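Glycoside Hydrolase (Bacteroides uniformis, PDB 5T9X) probably cleaves agarose, as a family 16 glycoside hydrolase belonging to a pathway by which a human gut bacterium uses this polysaccharide. Local coordinates at residues A[53-58]-A[331-336]; A[65-70]-A[337-342]; A[102-107]-A[131-136]; A[124-129]-A[145-150]. One frame throughout, in Å; residues are numbered along the deposited sequence.

How the contacts relate
Contacts 1 and 2 sit together on the C-terminal strand 329-341, their centres about 14 Å apart, and contacts 3 and 4 form a second pair, with centres about 10 Å apart, on the opposite side of the chain's centre. The first pair joins residues near the N-terminus to the last strand, so it closes almost the whole chain; contacts 3 and 4 are nested inside that loop, the centres of contacts 1 and 4 lying about 32 Å apart. Strands 65-69 and 329-341 are neighbours in one sheet, and strand 140-154 links contacts 3 and 4 in the other. Two such sheets fit the beta-jelly-roll expected of family 16 hydrolases, with the two chain ends fastened side by side.

Contact 1: A[53-58]-A[331-336]; sequences DKFPVP and VDWIRI. With NA (sodium ion), chain D.
The carbonyl oxygen of F55 is gripped by both terminal nitrogens of R335: NH1 lies 3.0 Å from F55 O, and NH2 lies 3.2 Å from it. Both arrive from the same face of the carbonyl plane, NH1 tilted modestly and NH2 well above it, while the oxygen sits close to the guanidinium plane at its end. A weak third bond runs from R335 NH2 to P56 O, at 3.4 Å, giving two successive carbonyls of the loop one arginine. R335 gets there with its chain stretched out from CG to NE. E165 forms a salt bridge with NH2 and would tend to balance the charge and fix the group's rotation. Next to it, F55 CD2 meets W333 CZ2 at 3.8 Å, approaching the edge of the indole, which stacks on Y167. W333 and its neighbour D332 form a classic beta bulge opposite Y167. D332 binds the sodium ion through O and OD1, in a site shared with E51, D75, N77 and G118. The loop before strand 65-69 is thereby laid against strand 329-341, whose backbone pairs with strand 162-169, while R253 of strand 252-260 touches both F55 and W333.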
loop_
_atom_site.group_PDB
_atom_site.type_symbol
_atom_site.label_atom_id
_atom_site.label_comp_id
_atom_site.label_asym_id
_atom_site.label_seq_id
_atom_site.Cartn_x
_atom_site.Cartn_y
_atom_site.Cartn_z
ATOM N N ASP A 53 2.215 -12.917 16.669
ATOM C CA ASP A 53 2.235 -12.644 18.096
ATOM C C ASP A 53 3.655 -12.536 18.657
ATOM O O ASP A 53 3.845 -11.950 19.705
ATOM C CB ASP A 53 1.389 -13.674 18.861
ATOM C CG ASP A 53 -0.120 -13.404 18.757
ATOM O OD1 ASP A 53 -0.525 -12.223 18.591
ATOM O OD2 ASP A 53 -0.908 -14.378 18.870
ATOM N N LYS A 54 4.663 -13.017 17.948
ATOM C CA LYS A 54 6.022 -12.633 18.319
ATOM C C LYS A 54 6.291 -11.132 18.337
ATOM O O LYS A 54 7.294 -10.703 18.924
ATOM C CB LYS A 54 7.076 -13.319 17.466
ATOM C CG LYS A 54 7.044 -13.054 15.975
ATOM C CD LYS A 54 8.401 -13.422 15.345
ATOM C CE LYS A 54 8.256 -14.181 14.035
ATOM N NZ LYS A 54 9.568 -14.757 13.601
ATOM N N PHE A 55 5.437 -10.344 17.684
ATOM C CA PHE A 55 5.574 -8.888 17.664
ATOM C C PHE A 55 4.411 -8.238 18.379
ATOM O O PHE A 55 3.277 -8.438 17.993
ATOM C CB PHE A 55 5.554 -8.365 16.242
ATOM C CG PHE A 55 6.618 -8.920 15.324
ATOM C CD1 PHE A 55 7.934 -8.569 15.477
ATOM C CD2 PHE A 55 6.266 -9.696 14.226
ATOM C CE1 PHE A 55 8.890 -9.019 14.574
ATOM C CE2 PHE A 55 7.221 -10.166 13.341
ATOM C CZ PHE A 55 8.536 -9.812 13.502
ATOM N N PRO A 56 4.671 -7.422 19.398
ATOM C CA PRO A 56 3.532 -6.734 20.026
ATOM C C PRO A 56 3.028 -5.555 19.204
ATOM O O PRO A 56 3.711 -5.066 18.304
ATOM C CB PRO A 56 4.117 -6.214 21.325
ATOM C CG PRO A 56 5.540 -5.901 20.968
ATOM C CD PRO A 56 5.960 -6.922 19.915
ATOM N N VAL A 57 1.815 -5.125 19.535
ATOM C CA VAL A 57 1.229 -3.936 18.986
ATOM C C VAL A 57 2.083 -2.794 19.551
ATOM O O VAL A 57 2.261 -2.698 20.748
ATOM C CB VAL A 57 -0.254 -3.808 19.332
ATOM C CG1 VAL A 57 -0.822 -2.534 18.729
ATOM C CG2 VAL A 57 -1.027 -4.999 18.775
ATOM N N PRO A 58 2.665 -1.960 18.678
ATOM C CA PRO A 58 3.733 -1.086 19.166
ATOM C C PRO A 58 3.268 0.165 19.904
ATOM O O PRO A 58 4.076 0.995 20.203
ATOM C CB PRO A 58 4.477 -0.708 17.882
ATOM C CG PRO A 58 3.460 -0.840 16.781
ATOM C CD PRO A 58 2.455 -1.849 17.218
ATOM N N VAL A 331 3.207 -10.374 0.738
ATOM C CA VAL A 331 2.718 -9.973 2.034
ATOM C C VAL A 331 2.425 -11.235 2.800
ATOM O O VAL A 331 1.560 -12.037 2.417
ATOM C CB VAL A 331 1.467 -9.105 1.936
ATOM C CG1 VAL A 331 0.874 -8.866 3.322
ATOM C CG2 VAL A 331 1.816 -7.779 1.271
ATOM N N ASP A 332 3.157 -11.385 3.895
ATOM C CA ASP A 332 3.142 -12.580 4.731
ATOM C C ASP A 332 1.915 -12.530 5.595
ATOM O O ASP A 332 1.264 -13.541 5.819
ATOM C CB ASP A 332 4.414 -12.584 5.593
ATOM C CG ASP A 332 4.591 -13.843 6.443
ATOM O OD1 ASP A 332 3.771 -14.811 6.393
ATOM O OD2 ASP A 332 5.579 -13.825 7.210
ATOM N N TRP A 333 1.633 -11.355 6.123
ATOM C CA TRP A 333 0.396 -11.134 6.835
ATOM C C TRP A 333 0.026 -9.664 6.927
ATOM O O TRP A 333 0.872 -8.745 6.737
ATOM C CB TRP A 333 0.458 -11.728 8.254
ATOM C CG TRP A 333 1.653 -11.431 9.126
ATOM C CD1 TRP A 333 2.638 -12.289 9.412
ATOM C CD2 TRP A 333 1.931 -10.240 9.885
ATOM N NE1 TRP A 333 3.539 -11.729 10.278
ATOM C CE2 TRP A 333 3.126 -10.467 10.584
ATOM C CE3 TRP A 333 1.297 -9.001 10.028
ATOM C CZ2 TRP A 333 3.700 -9.518 11.412
ATOM C CZ3 TRP A 333 1.868 -8.052 10.854
ATOM C CH2 TRP A 333 3.059 -8.315 11.536
ATOM N N ILE A 334 -1.240 -9.468 7.278
ATOM C CA ILE A 334 -1.777 -8.153 7.566
ATOM C C ILE A 334 -2.741 -8.277 8.737
ATOM O O ILE A 334 -3.657 -9.097 8.704
ATOM C CB ILE A 334 -2.423 -7.515 6.314
ATOM C CG1 ILE A 334 -2.841 -6.088 6.609
ATOM C CG2 ILE A 334 -3.627 -8.308 5.803
ATOM C CD1 ILE A 334 -3.234 -5.347 5.344
ATOM N N ARG A 335 -2.506 -7.470 9.774
ATOM C CA ARG A 335 -3.267 -7.544 11.013
ATOM C C ARG A 335 -3.840 -6.197 11.382
ATOM O O ARG A 335 -3.242 -5.183 11.085
ATOM C CB ARG A 335 -2.385 -8.097 12.131
ATOM C CG ARG A 335 -1.279 -7.192 12.612
ATOM C CD ARG A 335 -0.472 -7.912 13.662
ATOM N NE ARG A 335 0.665 -7.123 14.122
ATOM C CZ ARG A 335 1.322 -7.307 15.268
ATOM N NH1 ARG A 335 0.928 -8.229 16.149
ATOM N NH2 ARG A 335 2.388 -6.547 15.560
ATOM N N ILE A 336 -4.990 -6.217 12.059
ATOM C CA ILE A 336 -5.833 -5.050 12.311
ATOM C C ILE A 336 -6.372 -5.156 13.724
ATOM O O ILE A 336 -6.955 -6.181 14.074
ATOM C CB ILE A 336 -7.027 -5.049 11.349
ATOM C CG1 ILE A 336 -6.554 -5.190 9.904
ATOM C CG2 ILE A 336 -7.851 -3.785 11.473
ATOM C CD1 ILE A 336 -7.686 -5.177 8.913
HETATM NA NA NA D . 1.817 -15.802 6.393
#

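Contact 2: A[65-70]-A[337-342]; sequences MKWELQ and YKPVED
Residues 65-69 and 337-341 run antiparallel, with axes 4.4 Å apart at closest approach, and K66-V340 and E68-K338 are hydrogen-bonded pairs, the first with K66 N to V340 O at 2.8 Å. On one face of this ribbon, W67 crosses Y337 at about a right angle and sets CE3 3.4 Å from Y337 CB; its CZ3 continues onto P339 CD. L69 CD1 lies over one face of the Y337 ring, 4.1 Å from the centroid, as a CH-pi contact. The leucine reaches it with CG anti to the backbone N (chi1 -175°). The face of K66, E68, K338 and V340 is more polar. There, V340 CG2 packs on E68 CB at 3.8 Å. Q70 folds back so that its NE2 bonds E68 O at 3.0 Å, from the face opposite the one used by K338 N, and its amide rests across the K338 side chain, with Q70 OE1 3.4 Å from K338 CD. K338 NZ then leads off to the carbonyls of P161 and V159. At the outer end, M65 bends CE toward P339 CB. Strand 65-69 lines one flank of strand 329-341, whose Y337 also pairs through its backbone with Y163 of strand 162-169, and Y257 of strand 252-260 meets the W67 ring edge-to-face.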
loop_
_atom_site.group_PDB
_atom_site.type_symbol
_atom_site.label_atom_id
_atom_site.label_comp_id
_atom_site.label_asym_id
_atom_site.label_seq_id
_atom_site.Cartn_x
_atom_site.Cartn_y
_atom_site.Cartn_z
ATOM N N MET A 65 -8.013 0.402 28.275
ATOM C CA MET A 65 -8.409 -0.250 27.027
ATOM C C MET A 65 -7.432 -1.368 26.695
ATOM O O MET A 65 -6.334 -1.414 27.221
ATOM C CB MET A 65 -8.449 0.754 25.868
ATOM C CG MET A 65 -9.193 2.054 26.146
ATOM S SD MET A 65 -10.977 1.899 26.144
ATOM C CE MET A 65 -11.403 1.724 24.404
ATOM N N LYS A 66 -7.854 -2.264 25.816
ATOM C CA LYS A 66 -6.972 -3.249 25.216
ATOM C C LYS A 66 -7.230 -3.333 23.691
ATOM O O LYS A 66 -8.224 -2.843 23.199
ATOM C CB LYS A 66 -7.184 -4.615 25.889
ATOM C CG LYS A 66 -8.469 -5.281 25.474
ATOM C CD LYS A 66 -8.851 -6.498 26.276
ATOM C CE LYS A 66 -10.203 -6.976 25.773
ATOM N NZ LYS A 66 -10.708 -8.133 26.544
ATOM N N TRP A 67 -6.327 -3.987 22.974
ATOM C CA TRP A 67 -6.434 -4.180 21.538
ATOM C C TRP A 67 -7.244 -5.417 21.250
ATOM O O TRP A 67 -7.048 -6.393 21.900
ATOM C CB TRP A 67 -5.046 -4.355 20.929
ATOM C CG TRP A 67 -4.260 -3.113 20.957
ATOM C CD1 TRP A 67 -3.163 -2.848 21.717
ATOM C CD2 TRP A 67 -4.510 -1.950 20.184
ATOM N NE1 TRP A 67 -2.710 -1.576 21.468
ATOM C CE2 TRP A 67 -3.526 -0.998 20.535
ATOM C CE3 TRP A 67 -5.489 -1.606 19.241
ATOM C CZ2 TRP A 67 -3.484 0.274 19.970
ATOM C CZ3 TRP A 67 -5.435 -0.350 18.658
ATOM C CH2 TRP A 67 -4.434 0.576 19.022
ATOM N N GLU A 68 -8.125 -5.372 20.255
ATOM C CA GLU A 68 -8.893 -6.510 19.836
ATOM C C GLU A 68 -8.638 -6.767 18.340
ATOM O O GLU A 68 -8.886 -5.919 17.487
ATOM C CB GLU A 68 -10.368 -6.254 20.111
ATOM C CG GLU A 68 -11.340 -7.261 19.523
ATOM C CD GLU A 68 -12.785 -6.832 19.738
ATOM O OE1 GLU A 68 -13.296 -7.035 20.884
ATOM O OE2 GLU A 68 -13.411 -6.282 18.771
ATOM N N LEU A 69 -8.168 -7.970 18.041
ATOM C CA LEU A 69 -7.912 -8.374 16.683
ATOM C C LEU A 69 -9.225 -8.401 15.909
ATOM O O LEU A 69 -10.220 -8.875 16.421
ATOM C CB LEU A 69 -7.280 -9.753 16.686
ATOM C CG LEU A 69 -6.849 -10.277 15.329
ATOM C CD1 LEU A 69 -5.637 -9.507 14.792
ATOM C CD2 LEU A 69 -6.558 -11.758 15.463
ATOM N N GLN A 70 -9.214 -7.892 14.683
ATOM C CA GLN A 70 -10.401 -7.831 13.853
ATOM C C GLN A 70 -10.344 -8.972 12.873
ATOM O O GLN A 70 -9.260 -9.369 12.469
ATOM C CB GLN A 70 -10.442 -6.494 13.105
ATOM C CG GLN A 70 -10.433 -5.266 13.998
ATOM C CD GLN A 70 -11.676 -5.181 14.875
ATOM O OE1 GLN A 70 -12.762 -4.910 14.391
ATOM N NE2 GLN A 70 -11.514 -5.406 16.158
ATOM N N TYR A 337 -6.182 -4.111 14.534
ATOM C CA TYR A 337 -6.646 -4.069 15.917
ATOM C C TYR A 337 -7.400 -2.776 16.148
ATOM O O TYR A 337 -7.033 -1.718 15.604
ATOM C CB TYR A 337 -5.491 -4.109 16.943
ATOM C CG TYR A 337 -4.592 -5.334 16.895
ATOM C CD1 TYR A 337 -4.790 -6.432 17.759
ATOM C CD2 TYR A 337 -3.524 -5.402 15.993
ATOM C CE1 TYR A 337 -3.958 -7.555 17.714
ATOM C CE2 TYR A 337 -2.707 -6.510 15.941
ATOM C CZ TYR A 337 -2.930 -7.573 16.800
ATOM O OH TYR A 337 -2.114 -8.647 16.724
ATOM N N LYS A 338 -8.439 -2.863 16.979
ATOM C CA LYS A 338 -9.146 -1.701 17.477
ATOM C C LYS A 338 -9.108 -1.733 18.986
ATOM O O LYS A 338 -9.130 -2.806 19.586
ATOM C CB LYS A 338 -10.597 -1.711 17.032
ATOM C CG LYS A 338 -10.806 -1.748 15.526
ATOM C CD LYS A 338 -12.307 -1.638 15.249
ATOM C CE LYS A 338 -12.696 -0.360 14.526
ATOM N NZ LYS A 338 -12.371 0.960 15.104
ATOM N N PRO A 339 -9.068 -0.557 19.609
ATOM C CA PRO A 339 -9.189 -0.456 21.053
ATOM C C PRO A 339 -10.604 -0.760 21.577
ATOM O O PRO A 339 -11.572 -0.325 20.996
ATOM C CB PRO A 339 -8.797 0.993 21.339
ATOM C CG PRO A 339 -8.959 1.732 20.082
ATOM C CD PRO A 339 -9.081 0.753 18.954
ATOM N N VAL A 340 -10.698 -1.550 22.636
ATOM C CA VAL A 340 -11.963 -1.859 23.329
ATOM C C VAL A 340 -11.729 -1.818 24.839
ATOM O O VAL A 340 -10.565 -1.850 25.298
ATOM C CB VAL A 340 -12.527 -3.240 22.936
ATOM C CG1 VAL A 340 -12.903 -3.260 21.460
ATOM C CG2 VAL A 340 -11.541 -4.359 23.228
ATOM N N GLU A 341 -12.830 -1.739 25.592
ATOM C CA GLU A 341 -12.801 -1.728 27.068
ATOM C C GLU A 341 -12.079 -2.948 27.617
ATOM O O GLU A 341 -12.353 -4.061 27.170
ATOM C CB GLU A 341 -14.219 -1.745 27.644
ATOM C CG GLU A 341 -14.880 -0.388 27.858
ATOM C CD GLU A 341 -16.171 -0.502 28.691
ATOM O OE1 GLU A 341 -16.184 -0.101 29.890
ATOM O OE2 GLU A 341 -17.179 -1.016 28.150
ATOM N N ASP A 342 -11.175 -2.747 28.577
ATOM C CA ASP A 342 -10.578 -3.883 29.289
ATOM C C ASP A 342 -11.594 -4.513 30.280
ATOM O O ASP A 342 -11.741 -4.061 31.410
ATOM C CB ASP A 342 -9.252 -3.488 29.987
ATOM C CG ASP A 342 -8.279 -4.687 30.162
ATOM O OD1 ASP A 342 -8.748 -5.836 30.372
ATOM O OD2 ASP A 342 -7.040 -4.482 30.089
#

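Contact 3: A[102-107]-A[131-136]; sequences GPAPTI and KIVKVT
P105 CB and V133 CG2 meet at 3.5 Å, the tightest point of a contact made without a single hydrogen bond across it. V133 owes this to its first torsion (chi1 -54°), which lodges CG2 between the backbone N and carbonyl carbon and presents it to the proline. One residue pair along, V135 spreads its two methyls over the A104-P105 peptide: CG2 lies 3.9 Å from P105 CD, and CG1 is 3.7 Å from A104 O. A104 CB points at the strand and touches both valines, 4.1 Å from V133 CG2 and 4.0 Å from V135 CG2. The peptide they cover is cis, and with T106 N bonded to P103 O at 2.9 Å the P103-T106 segment is a type VIa turn, leading straight into strand 106-108. That strand is parallel to strand 140-154, while strand 132-137 is antiparallel to it, so the turn and the valines face each other beside a common neighbour in the sheet. Backing comes from helix 307-310, where S307 bonds A104 O and touches V135, and A310 touches P105. The packing thins toward the other end. Across the contact, I107 CD1 touches the aliphatic part of exposed K131, 4.0 Å from K131 CE, and comes no nearer than 4.4 Å to V133 CG1. K134 starts off away from the turn and carries its ammonium to E141.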
loop_
_atom_site.group_PDB
_atom_site.type_symbol
_atom_site.label_atom_id
_atom_site.label_comp_id
_atom_site.label_asym_id
_atom_site.label_seq_id
_atom_site.Cartn_x
_atom_site.Cartn_y
_atom_site.Cartn_z
ATOM N N GLY A 102 -6.544 0.714 -13.393
ATOM C CA GLY A 102 -5.395 1.291 -12.706
ATOM C C GLY A 102 -4.692 2.374 -13.494
ATOM O O GLY A 102 -5.015 2.578 -14.657
ATOM N N PRO A 103 -3.741 3.089 -12.849
ATOM C CA PRO A 103 -3.038 4.225 -13.466
ATOM C C PRO A 103 -2.124 3.775 -14.627
ATOM O O PRO A 103 -1.242 2.943 -14.436
ATOM C CB PRO A 103 -2.208 4.784 -12.315
ATOM C CG PRO A 103 -1.950 3.617 -11.404
ATOM C CD PRO A 103 -3.069 2.637 -11.601
ATOM N N ALA A 104 -2.313 4.340 -15.807
ATOM C CA ALA A 104 -1.646 3.849 -17.001
ATOM C C ALA A 104 -0.109 3.963 -16.877
ATOM O O ALA A 104 0.379 4.984 -16.422
ATOM C CB ALA A 104 -2.162 4.608 -18.216
ATOM N N PRO A 105 0.655 2.951 -17.275
ATOM C CA PRO A 105 0.217 1.823 -18.083
ATOM C C PRO A 105 -0.122 0.535 -17.317
ATOM O O PRO A 105 -0.128 -0.545 -17.914
ATOM C CB PRO A 105 1.434 1.584 -18.983
ATOM C CG PRO A 105 2.582 1.879 -18.103
ATOM C CD PRO A 105 2.126 3.048 -17.251
ATOM N N THR A 106 -0.437 0.656 -16.029
ATOM C CA THR A 106 -0.940 -0.451 -15.226
ATOM C C THR A 106 -2.237 -0.997 -15.772
ATOM O O THR A 106 -3.111 -0.244 -16.167
ATOM C CB THR A 106 -1.205 0.030 -13.785
ATOM O OG1 THR A 106 -0.013 0.664 -13.291
ATOM C CG2 THR A 106 -1.645 -1.112 -12.864
ATOM N N ILE A 107 -2.354 -2.309 -15.801
ATOM C CA ILE A 107 -3.610 -2.982 -16.144
ATOM C C ILE A 107 -3.747 -4.154 -15.162
ATOM O O ILE A 107 -3.113 -5.188 -15.336
ATOM C CB ILE A 107 -3.614 -3.524 -17.593
ATOM C CG1 ILE A 107 -3.355 -2.407 -18.610
ATOM C CG2 ILE A 107 -4.938 -4.229 -17.907
ATOM C CD1 ILE A 107 -3.056 -2.961 -19.998
ATOM N N LYS A 131 -1.870 -4.727 -25.176
ATOM C CA LYS A 131 -2.329 -3.485 -25.778
ATOM C C LYS A 131 -1.460 -2.272 -25.448
ATOM O O LYS A 131 -0.666 -2.281 -24.523
ATOM C CB LYS A 131 -3.784 -3.207 -25.400
ATOM C CG LYS A 131 -4.049 -2.821 -23.955
ATOM C CD LYS A 131 -5.545 -2.929 -23.631
ATOM C CE LYS A 131 -5.938 -1.887 -22.579
ATOM N NZ LYS A 131 -7.284 -2.051 -21.953
ATOM N N ILE A 132 -1.630 -1.230 -26.242
ATOM C CA ILE A 132 -0.924 0.016 -26.064
ATOM C C ILE A 132 -1.883 0.922 -25.316
ATOM O O ILE A 132 -3.095 0.918 -25.586
ATOM C CB ILE A 132 -0.531 0.636 -27.434
ATOM C CG1 ILE A 132 0.216 -0.393 -28.295
ATOM C CG2 ILE A 132 0.351 1.876 -27.279
ATOM C CD1 ILE A 132 0.545 0.099 -29.697
ATOM N N VAL A 133 -1.347 1.678 -24.359
ATOM C CA VAL A 133 -2.137 2.676 -23.619
ATOM C C VAL A 133 -1.459 4.027 -23.697
ATOM O O VAL A 133 -0.238 4.101 -23.806
ATOM C CB VAL A 133 -2.365 2.287 -22.144
ATOM C CG1 VAL A 133 -2.986 0.906 -22.054
ATOM C CG2 VAL A 133 -1.066 2.298 -21.371
ATOM N N LYS A 134 -2.263 5.083 -23.655
ATOM C CA LYS A 134 -1.766 6.442 -23.645
ATOM C C LYS A 134 -1.527 6.835 -22.199
ATOM O O LYS A 134 -2.422 6.758 -21.380
ATOM C CB LYS A 134 -2.799 7.370 -24.297
ATOM C CG LYS A 134 -2.372 8.811 -24.515
ATOM C CD LYS A 134 -3.601 9.706 -24.645
ATOM C CE LYS A 134 -3.362 10.933 -25.507
ATOM N NZ LYS A 134 -2.943 10.547 -26.898
ATOM N N VAL A 135 -0.313 7.272 -21.899
ATOM C CA VAL A 135 0.087 7.644 -20.550
ATOM C C VAL A 135 0.276 9.149 -20.475
ATOM O O VAL A 135 0.885 9.732 -21.355
ATOM C CB VAL A 135 1.405 6.943 -20.154
ATOM C CG1 VAL A 135 1.856 7.365 -18.765
ATOM C CG2 VAL A 135 1.239 5.437 -20.212
ATOM N N THR A 136 -0.204 9.752 -19.395
ATOM C CA THR A 136 -0.155 11.202 -19.214
ATOM C C THR A 136 0.302 11.604 -17.795
ATOM O O THR A 136 -0.124 11.021 -16.803
ATOM C CB THR A 136 -1.536 11.792 -19.534
ATOM O OG1 THR A 136 -1.731 11.742 -20.956
ATOM C CG2 THR A 136 -1.682 13.255 -19.023
#

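Contact 4: A[124-129]-A[145-150]; sequences TSRPDD and PGTYTG
P127 lies over one face of the Y148 ring, the two side chains crossing at about a right angle: P127 CD is 3.9 Å from the centroid, in a CH-pi contact offset toward the rim. P127 CG is closer still to one ring atom, 3.5 Å from Y148 CE2. The other flat group, the R126 guanidinium, is used at its edge. NE donates to G146 O at 3.0 Å, with the nitrogen lying above the carbonyl plane, and NH2 donates to T147 OG1 at 2.9 Å in a nearly straight bond (172°). Both acceptors lie in the guanidinium plane, which should fix the group's rotation. The arginine runs out with CG anti to its own backbone N, then bends at chi3 (-62°), passing CD over P145 CB on the way. NH1 turns to P316 O, and D305 OD2 is a second partner of T147 OG1. Just before R126, the backbones form a single antiparallel bridge, a hydrogen-bonded pair: S125 N to Y148 O at 3.1 Å, and Y148 N to S125 O at 3.0 Å. S125 OG turns to H112. Deeper in, T124 CG2 packs on T147 CG2 at 3.8 Å, close to M303 of strand 298-304. The loop between strands 119-122 and 132-137 thus runs along one edge of strand 140-154, whose T147 and T149 pair through their backbones with I107 of strand 106-108.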
loop_
_atom_site.group_PDB
_atom_site.type_symbol
_atom_site.label_atom_id
_atom_site.label_comp_id
_atom_site.label_asym_id
_atom_site.label_seq_id
_atom_site.Cartn_x
_atom_site.Cartn_y
_atom_site.Cartn_z
ATOM N N THR A 124 3.889 -9.487 -11.699
ATOM C CA THR A 124 3.906 -8.571 -12.817
ATOM C C THR A 124 4.411 -9.263 -14.088
ATOM O O THR A 124 5.415 -9.938 -14.057
ATOM C CB THR A 124 4.810 -7.400 -12.480
ATOM O OG1 THR A 124 4.314 -6.805 -11.288
ATOM C CG2 THR A 124 4.815 -6.364 -13.573
ATOM N N SER A 125 3.712 -9.078 -15.197
ATOM C CA SER A 125 4.125 -9.625 -16.471
ATOM C C SER A 125 3.753 -8.655 -17.554
ATOM O O SER A 125 3.082 -7.671 -17.297
ATOM C CB SER A 125 3.462 -10.980 -16.724
ATOM O OG SER A 125 2.094 -10.849 -17.067
ATOM N N ARG A 126 4.191 -8.955 -18.766
ATOM C CA ARG A 126 3.803 -8.213 -19.950
ATOM C C ARG A 126 3.824 -9.169 -21.138
ATOM O O ARG A 126 4.894 -9.502 -21.640
ATOM C CB ARG A 126 4.748 -7.017 -20.181
ATOM C CG ARG A 126 4.356 -6.172 -21.378
ATOM C CD ARG A 126 5.282 -5.004 -21.614
ATOM N NE ARG A 126 5.291 -4.053 -20.507
ATOM C CZ ARG A 126 6.379 -3.566 -19.902
ATOM N NH1 ARG A 126 7.599 -3.891 -20.293
ATOM N NH2 ARG A 126 6.252 -2.718 -18.879
ATOM N N PRO A 127 2.650 -9.609 -21.604
ATOM C CA PRO A 127 2.592 -10.444 -22.809
ATOM C C PRO A 127 3.188 -9.790 -24.075
ATOM O O PRO A 127 3.411 -8.574 -24.106
ATOM C CB PRO A 127 1.093 -10.656 -23.016
ATOM C CG PRO A 127 0.456 -10.318 -21.730
ATOM C CD PRO A 127 1.308 -9.277 -21.107
ATOM N N ASP A 128 3.438 -10.593 -25.108
ATOM C CA ASP A 128 3.912 -10.060 -26.402
ATOM C C ASP A 128 2.816 -9.228 -27.060
ATOM O O ASP A 128 3.061 -8.155 -27.594
ATOM C CB ASP A 128 4.299 -11.199 -27.363
ATOM C CG ASP A 128 5.489 -12.008 -26.879
ATOM O OD1 ASP A 128 6.432 -11.408 -26.315
ATOM O OD2 ASP A 128 5.480 -13.248 -27.078
ATOM N N ASP A 129 1.600 -9.756 -26.986
ATOM C CA ASP A 129 0.416 -9.143 -27.573
ATOM C C ASP A 129 -0.261 -8.043 -26.710
ATOM O O ASP A 129 -1.382 -7.649 -27.012
ATOM C CB ASP A 129 -0.607 -10.258 -27.908
ATOM C CG ASP A 129 -0.950 -11.139 -26.691
ATOM O OD1 ASP A 129 -0.009 -11.733 -26.106
ATOM O OD2 ASP A 129 -2.142 -11.246 -26.325
ATOM N N PRO A 145 3.498 0.170 -24.027
ATOM C CA PRO A 145 2.846 -1.107 -23.780
ATOM C C PRO A 145 2.357 -1.190 -22.338
ATOM O O PRO A 145 3.033 -0.719 -21.416
ATOM C CB PRO A 145 3.950 -2.138 -24.029
ATOM C CG PRO A 145 5.049 -1.402 -24.729
ATOM C CD PRO A 145 4.946 0.011 -24.246
ATOM N N GLY A 146 1.177 -1.775 -22.166
ATOM C CA GLY A 146 0.611 -2.036 -20.858
ATOM C C GLY A 146 1.464 -2.953 -20.004
ATOM O O GLY A 146 2.289 -3.701 -20.518
ATOM N N THR A 147 1.263 -2.870 -18.695
ATOM C CA THR A 147 1.948 -3.714 -17.747
ATOM C C THR A 147 0.894 -4.405 -16.895
ATOM O O THR A 147 0.146 -3.743 -16.213
ATOM C CB THR A 147 2.872 -2.865 -16.893
ATOM O OG1 THR A 147 3.692 -2.058 -17.759
ATOM C CG2 THR A 147 3.734 -3.742 -16.037
ATOM N N TYR A 148 0.805 -5.727 -16.977
ATOM C CA TYR A 148 -0.177 -6.476 -16.212
ATOM C C TYR A 148 0.352 -6.672 -14.800
ATOM O O TYR A 148 1.530 -6.986 -14.611
ATOM C CB TYR A 148 -0.420 -7.859 -16.802
ATOM C CG TYR A 148 -1.217 -7.968 -18.065
ATOM C CD1 TYR A 148 -1.662 -6.845 -18.775
ATOM C CD2 TYR A 148 -1.494 -9.237 -18.595
ATOM C CE1 TYR A 148 -2.400 -6.988 -19.950
ATOM C CE2 TYR A 148 -2.228 -9.390 -19.764
ATOM C CZ TYR A 148 -2.680 -8.263 -20.435
ATOM O OH TYR A 148 -3.410 -8.422 -21.579
ATOM N N THR A 149 -0.519 -6.489 -13.814
ATOM C CA THR A 149 -0.173 -6.776 -12.442
ATOM C C THR A 149 -1.447 -7.037 -11.663
ATOM O O THR A 149 -2.477 -7.366 -12.267
ATOM C CB THR A 149 0.704 -5.661 -11.847
ATOM O OG1 THR A 149 1.255 -6.100 -10.607
ATOM C CG2 THR A 149 -0.085 -4.375 -11.637
ATOM N N GLY A 150 -1.404 -6.937 -10.345
ATOM C CA GLY A 150 -2.572 -7.275 -9.525
ATOM C C GLY A 150 -2.980 -6.267 -8.469
ATOM O O GLY A 150 -2.191 -5.439 -8.067
#